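Long-range contact in trans-4-hydroxy-L-proline dehydratase (PDB 6VXC), which catalyses the glycyl-radical-dependent dehydration of trans-4-hydroxy-L-proline to (S)-1-pyrroline-5-carboxylate in the anaerobic breakdown of hydroxyproline: residues Ala536-Asp550 against Gly555-Thr567. Sequence-based numbering, arbitrary orientation.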
loop_
_atom_site.group_PDB
_atom_site.type_symbol
_atom_site.label_atom_id
_atom_site.label_comp_id
_atom_site.label_asym_id
_atom_site.label_seq_id
_atom_site.Cartn_x
_atom_site.Cartn_y
_atom_site.Cartn_z
ATOM N N ALA A 536 3.772 -11.580 -15.767
ATOM C CA ALA A 536 3.131 -11.301 -17.046
ATOM C C ALA A 536 2.601 -12.572 -17.703
ATOM O O ALA A 536 1.503 -12.574 -18.274
ATOM C CB ALA A 536 4.124 -10.597 -17.967
ATOM N N LYS A 537 3.359 -13.670 -17.614
ATOM C CA LYS A 537 2.969 -14.906 -18.288
ATOM C C LYS A 537 1.974 -15.712 -17.463
ATOM O O LYS A 537 1.064 -16.321 -18.025
ATOM C CB LYS A 537 4.202 -15.774 -18.590
ATOM C CG LYS A 537 5.179 -15.174 -19.593
ATOM C CD LYS A 537 6.488 -15.989 -19.677
ATOM C CE LYS A 537 7.409 -15.486 -20.795
ATOM N NZ LYS A 537 6.829 -15.707 -22.161
ATOM N N HIS A 538 2.132 -15.745 -16.139
ATOM C CA HIS A 538 1.340 -16.635 -15.305
ATOM C C HIS A 538 0.330 -15.919 -14.417
ATOM O O HIS A 538 -0.509 -16.585 -13.814
ATOM C CB HIS A 538 2.269 -17.493 -14.428
ATOM C CG HIS A 538 3.308 -18.233 -15.218
ATOM N ND1 HIS A 538 3.027 -19.379 -15.925
ATOM C CD2 HIS A 538 4.618 -17.972 -15.432
ATOM C CE1 HIS A 538 4.121 -19.796 -16.538
ATOM N NE2 HIS A 538 5.102 -18.960 -16.255
ATOM N N MET A 539 0.386 -14.597 -14.313
ATOM C CA MET A 539 -0.631 -13.854 -13.570
ATOM C C MET A 539 -1.330 -12.809 -14.429
ATOM O O MET A 539 -1.535 -11.684 -13.961
ATOM C CB MET A 539 -0.022 -13.129 -12.372
ATOM C CG MET A 539 0.512 -13.978 -11.257
ATOM S SD MET A 539 1.135 -12.839 -9.992
ATOM C CE MET A 539 2.433 -13.814 -9.248
ATOM N N PRO A 540 -1.690 -13.102 -15.677
ATOM C CA PRO A 540 -2.445 -12.108 -16.436
ATOM C C PRO A 540 -3.744 -11.825 -15.709
ATOM O O PRO A 540 -4.274 -12.669 -14.991
ATOM C CB PRO A 540 -2.679 -12.784 -17.791
ATOM C CG PRO A 540 -2.620 -14.237 -17.499
ATOM C CD PRO A 540 -1.600 -14.386 -16.396
ATOM N N CYS A 541 -4.223 -10.602 -15.831
ATOM C CA CYS A 541 -5.418 -10.174 -15.108
ATOM C C CYS A 541 -6.396 -9.560 -16.095
ATOM O O CYS A 541 -6.515 -8.335 -16.184
ATOM C CB CYS A 541 -5.051 -9.214 -13.968
ATOM S SG CYS A 541 -3.876 -7.904 -14.440
ATOM N N PRO A 542 -7.126 -10.390 -16.852
ATOM C CA PRO A 542 -8.065 -9.835 -17.845
ATOM C C PRO A 542 -9.122 -8.929 -17.238
ATOM O O PRO A 542 -9.509 -7.949 -17.883
ATOM C CB PRO A 542 -8.713 -11.075 -18.483
ATOM C CG PRO A 542 -7.959 -12.246 -17.979
ATOM C CD PRO A 542 -7.185 -11.852 -16.760
ATOM N N LEU A 543 -9.608 -9.202 -16.028
ATOM C CA LEU A 543 -10.611 -8.294 -15.474
ATOM C C LEU A 543 -10.011 -6.909 -15.248
ATOM O O LEU A 543 -10.520 -5.915 -15.767
ATOM C CB LEU A 543 -11.219 -8.847 -14.180
ATOM C CG LEU A 543 -12.231 -7.911 -13.493
ATOM C CD1 LEU A 543 -13.412 -7.613 -14.436
ATOM C CD2 LEU A 543 -12.759 -8.488 -12.160
ATOM N N MET A 544 -8.880 -6.825 -14.544
ATOM C CA MET A 544 -8.278 -5.507 -14.339
ATOM C C MET A 544 -8.011 -4.804 -15.669
ATOM O O MET A 544 -8.202 -3.587 -15.786
ATOM C CB MET A 544 -6.989 -5.619 -13.523
ATOM C CG MET A 544 -6.311 -4.268 -13.250
ATOM S SD MET A 544 -7.227 -3.276 -12.035
ATOM C CE MET A 544 -6.883 -4.236 -10.566
ATOM N N SER A 545 -7.593 -5.557 -16.692
ATOM C CA SER A 545 -7.275 -4.940 -17.972
ATOM C C SER A 545 -8.477 -4.227 -18.582
ATOM O O SER A 545 -8.302 -3.239 -19.299
ATOM C CB SER A 545 -6.720 -5.986 -18.940
ATOM O OG SER A 545 -5.543 -6.583 -18.421
ATOM N N THR A 546 -9.699 -4.710 -18.333
ATOM C CA THR A 546 -10.864 -4.102 -18.975
ATOM C C THR A 546 -11.098 -2.666 -18.528
ATOM O O THR A 546 -11.734 -1.906 -19.260
ATOM C CB THR A 546 -12.139 -4.912 -18.706
ATOM O OG1 THR A 546 -12.434 -4.892 -17.300
ATOM C CG2 THR A 546 -12.008 -6.377 -19.214
ATOM N N ILE A 547 -10.588 -2.262 -17.365
ATOM C CA ILE A 547 -10.907 -0.951 -16.822
ATOM C C ILE A 547 -9.684 -0.042 -16.708
ATOM O O ILE A 547 -9.763 0.996 -16.069
ATOM C CB ILE A 547 -11.614 -1.071 -15.459
ATOM C CG1 ILE A 547 -10.718 -1.828 -14.485
ATOM C CG2 ILE A 547 -13.005 -1.704 -15.622
ATOM C CD1 ILE A 547 -11.194 -1.792 -13.048
ATOM N N VAL A 548 -8.580 -0.439 -17.287
ATOM C CA VAL A 548 -7.395 0.342 -17.236
ATOM C C VAL A 548 -6.964 0.842 -18.603
ATOM O O VAL A 548 -6.694 0.062 -19.493
ATOM C CB VAL A 548 -6.213 -0.423 -16.614
ATOM C CG1 VAL A 548 -4.931 0.331 -16.860
ATOM C CG2 VAL A 548 -6.413 -0.751 -15.167
ATOM N N ASP A 549 -6.866 2.149 -18.721
ATOM C CA ASP A 549 -6.408 2.750 -19.930
ATOM C C ASP A 549 -5.059 2.303 -20.422
ATOM O O ASP A 549 -4.048 2.398 -19.813
ATOM C CB ASP A 549 -6.472 4.250 -19.971
ATOM C CG ASP A 549 -7.866 4.771 -20.102
ATOM O OD1 ASP A 549 -8.705 4.097 -20.631
ATOM O OD2 ASP A 549 -8.070 5.870 -19.683
ATOM N N ASP A 550 -5.378 1.973 -21.642
ATOM C CA ASP A 550 -4.981 1.476 -22.876
ATOM C C ASP A 550 -5.037 -0.013 -23.113
ATOM O O ASP A 550 -4.786 -0.384 -24.199
ATOM C CB ASP A 550 -4.101 2.365 -23.750
ATOM C CG ASP A 550 -4.208 3.840 -23.417
ATOM O OD1 ASP A 550 -5.269 4.356 -23.182
ATOM O OD2 ASP A 550 -3.185 4.458 -23.376
ATOM N N GLY A 555 -4.818 -3.975 -27.085
ATOM C CA GLY A 555 -4.943 -5.413 -27.055
ATOM C C GLY A 555 -3.848 -6.064 -26.240
ATOM O O GLY A 555 -3.235 -7.042 -26.674
ATOM N N LYS A 556 -3.620 -5.544 -25.033
ATOM C CA LYS A 556 -2.502 -5.961 -24.201
ATOM C C LYS A 556 -2.912 -5.955 -22.733
ATOM O O LYS A 556 -3.433 -4.954 -22.223
ATOM C CB LYS A 556 -1.290 -5.056 -24.419
ATOM C CG LYS A 556 -0.057 -5.537 -23.674
ATOM C CD LYS A 556 1.111 -4.578 -23.811
ATOM C CE LYS A 556 1.741 -4.637 -25.186
ATOM N NZ LYS A 556 3.072 -3.946 -25.169
ATOM N N ASP A 557 -2.676 -7.083 -22.071
ATOM C CA ASP A 557 -3.075 -7.261 -20.686
ATOM C C ASP A 557 -2.331 -6.282 -19.764
ATOM O O ASP A 557 -1.163 -5.941 -19.980
ATOM C CB ASP A 557 -2.809 -8.702 -20.261
ATOM C CG ASP A 557 -3.384 -9.026 -18.899
ATOM O OD1 ASP A 557 -4.604 -9.261 -18.809
ATOM O OD2 ASP A 557 -2.615 -9.012 -17.914
ATOM N N TYR A 558 -3.023 -5.851 -18.710
ATOM C CA TYR A 558 -2.434 -4.934 -17.732
ATOM C C TYR A 558 -1.140 -5.485 -17.148
ATOM O O TYR A 558 -0.190 -4.732 -16.910
ATOM C CB TYR A 558 -3.461 -4.651 -16.627
ATOM C CG TYR A 558 -2.961 -3.862 -15.438
ATOM C CD1 TYR A 558 -2.966 -2.481 -15.445
ATOM C CD2 TYR A 558 -2.548 -4.510 -14.280
ATOM C CE1 TYR A 558 -2.527 -1.759 -14.342
ATOM C CE2 TYR A 558 -2.112 -3.805 -13.185
ATOM C CZ TYR A 558 -2.101 -2.438 -13.218
ATOM O OH TYR A 558 -1.662 -1.771 -12.109
ATOM N N GLN A 559 -1.073 -6.799 -16.928
ATOM C CA GLN A 559 0.108 -7.392 -16.311
ATOM C C GLN A 559 1.301 -7.485 -17.258
ATOM O O GLN A 559 2.373 -7.896 -16.824
ATOM C CB GLN A 559 -0.218 -8.777 -15.756
ATOM C CG GLN A 559 0.495 -9.129 -14.450
ATOM C CD GLN A 559 -0.173 -8.510 -13.225
ATOM O OE1 GLN A 559 0.026 -7.336 -12.924
ATOM N NE2 GLN A 559 -0.974 -9.305 -12.516
ATOM N N ARG A 560 1.173 -7.106 -18.525
ATOM C CA ARG A 560 2.356 -7.128 -19.375
ATOM C C ARG A 560 2.526 -5.830 -20.151
ATOM O O ARG A 560 3.151 -5.821 -21.211
ATOM C CB ARG A 560 2.354 -8.332 -20.323
ATOM C CG ARG A 560 1.314 -8.330 -21.439
ATOM C CD ARG A 560 1.417 -9.611 -22.297
ATOM N NE ARG A 560 0.474 -9.598 -23.412
ATOM C CZ ARG A 560 0.734 -9.095 -24.614
ATOM N NH1 ARG A 560 1.920 -8.564 -24.874
ATOM N NH2 ARG A 560 -0.193 -9.132 -25.563
ATOM N N GLY A 561 2.004 -4.721 -19.628
ATOM C CA GLY A 561 2.284 -3.414 -20.176
ATOM C C GLY A 561 1.145 -2.719 -20.892
ATOM O O GLY A 561 1.397 -1.736 -21.588
ATOM N N GLY A 562 -0.090 -3.208 -20.772
ATOM C CA GLY A 562 -1.221 -2.566 -21.425
ATOM C C GLY A 562 -1.557 -1.173 -20.905
ATOM O O GLY A 562 -2.183 -0.390 -21.625
ATOM N N ALA A 563 -1.172 -0.852 -19.675
ATOM C CA ALA A 563 -1.451 0.472 -19.133
ATOM C C ALA A 563 -0.769 1.555 -19.965
ATOM O O ALA A 563 0.286 1.334 -20.570
ATOM C CB ALA A 563 -0.966 0.562 -17.688
ATOM N N ARG A 564 -1.372 2.750 -19.980
ATOM C CA ARG A 564 -0.756 3.864 -20.700
ATOM C C ARG A 564 0.633 4.174 -20.150
ATOM O O ARG A 564 1.545 4.508 -20.907
ATOM C CB ARG A 564 -1.634 5.119 -20.632
ATOM C CG ARG A 564 -1.057 6.332 -21.372
ATOM C CD ARG A 564 -2.078 7.487 -21.422
ATOM N NE ARG A 564 -3.323 7.060 -22.054
ATOM C CZ ARG A 564 -4.445 7.778 -22.127
ATOM N NH1 ARG A 564 -4.512 8.998 -21.595
ATOM N NH2 ARG A 564 -5.511 7.262 -22.732
ATOM N N TYR A 565 0.793 4.110 -18.840
ATOM C CA TYR A 565 2.062 4.387 -18.190
ATOM C C TYR A 565 2.508 3.169 -17.399
ATOM O O TYR A 565 1.688 2.478 -16.792
ATOM C CB TYR A 565 1.955 5.606 -17.261
ATOM C CG TYR A 565 1.413 6.859 -17.931
ATOM C CD1 TYR A 565 2.228 7.652 -18.747
ATOM C CD2 TYR A 565 0.104 7.258 -17.729
ATOM C CE1 TYR A 565 1.747 8.791 -19.337
ATOM C CE2 TYR A 565 -0.403 8.396 -18.329
ATOM C CZ TYR A 565 0.422 9.166 -19.129
ATOM O OH TYR A 565 -0.061 10.307 -19.712
ATOM N N ASN A 566 3.815 2.931 -17.382
ATOM C CA ASN A 566 4.374 1.775 -16.698
ATOM C C ASN A 566 5.633 2.190 -15.959
ATOM O O ASN A 566 6.584 2.701 -16.556
ATOM C CB ASN A 566 4.648 0.627 -17.678
ATOM C CG ASN A 566 3.368 0.034 -18.223
ATOM O OD1 ASN A 566 2.777 -0.855 -17.616
ATOM N ND2 ASN A 566 2.906 0.557 -19.351
ATOM N N THR A 567 5.594 2.028 -14.649
ATOM C CA THR A 567 6.726 2.301 -13.784
ATOM C C THR A 567 6.848 1.176 -12.768
ATOM O O THR A 567 5.883 0.476 -12.473
ATOM C CB THR A 567 6.574 3.657 -13.058
ATOM O OG1 THR A 567 5.341 3.659 -12.343
ATOM C CG2 THR A 567 6.572 4.819 -14.041
HETATM O O HOH W 1 -0.195 -10.367 -19.100
#
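The carboxylate of Asp557 is the polar hub between Ala536-Asp550 and Gly555-Thr567. Its OD2 accepts from Cys541 N at 3.1 Å on the syn side, slightly out of the carboxylate plane, and also from Gln559 N, which arrives from above that plane and closes an Asx turn. A water bound to Ala536 O donates a further hydrogen bond to OD2. Three hydrogen bonds thus grip this oxygen of a buried residue and hold the carboxylate against the N-cap residue of helix 542-546. Close by, Ser545 OG receives Tyr558 N in a short, almost straight bond (2.6 Å, 177°) and lies 2.9 Å from Asp557 OD1. Gln559, its chain bent at the second torsion, turns NE2 onto Met539 O at 2.8 Å, in the carbonyl plane.

Both segments belong to the pyruvate formate-lyase-like part of this glycyl radical enzyme. The chain leaves the long helix 506-538, makes the short helices 542-546 and 551-554, and folds back before entering strand 565-573, which runs parallel between strands 463-472 and 657-661 in the family's beta/alpha barrel. The Tyr558 side chain lies about 11 Å from that of Glu456, the probable proton acceptor.

Apolar contact centres on the Tyr558 ring. Met544, CG anti to its own N (chi1 -179°), lays CG over one ring face in a CH-pi contact, with SD farther above it. Cys541 SG meets the ring edge at CD2 (3.6 Å), while Val548 CG1 touches CD1 (3.7 Å) and also packs on Ala563 CB. Tyr558 also touches Thr181 and Ala464.

Charged groups pair where the chain nears the strand. Arg564 takes Asp550 side-on, NE to OD2 (2.9 Å) and NH2 to OD1 (3.0 Å), both on syn lone pairs, with the planes 26° apart; its NH1 turns to Asp445. Arg564 N bonds Asp549 O, whereas the Asp549 carboxylate pairs with Lys462.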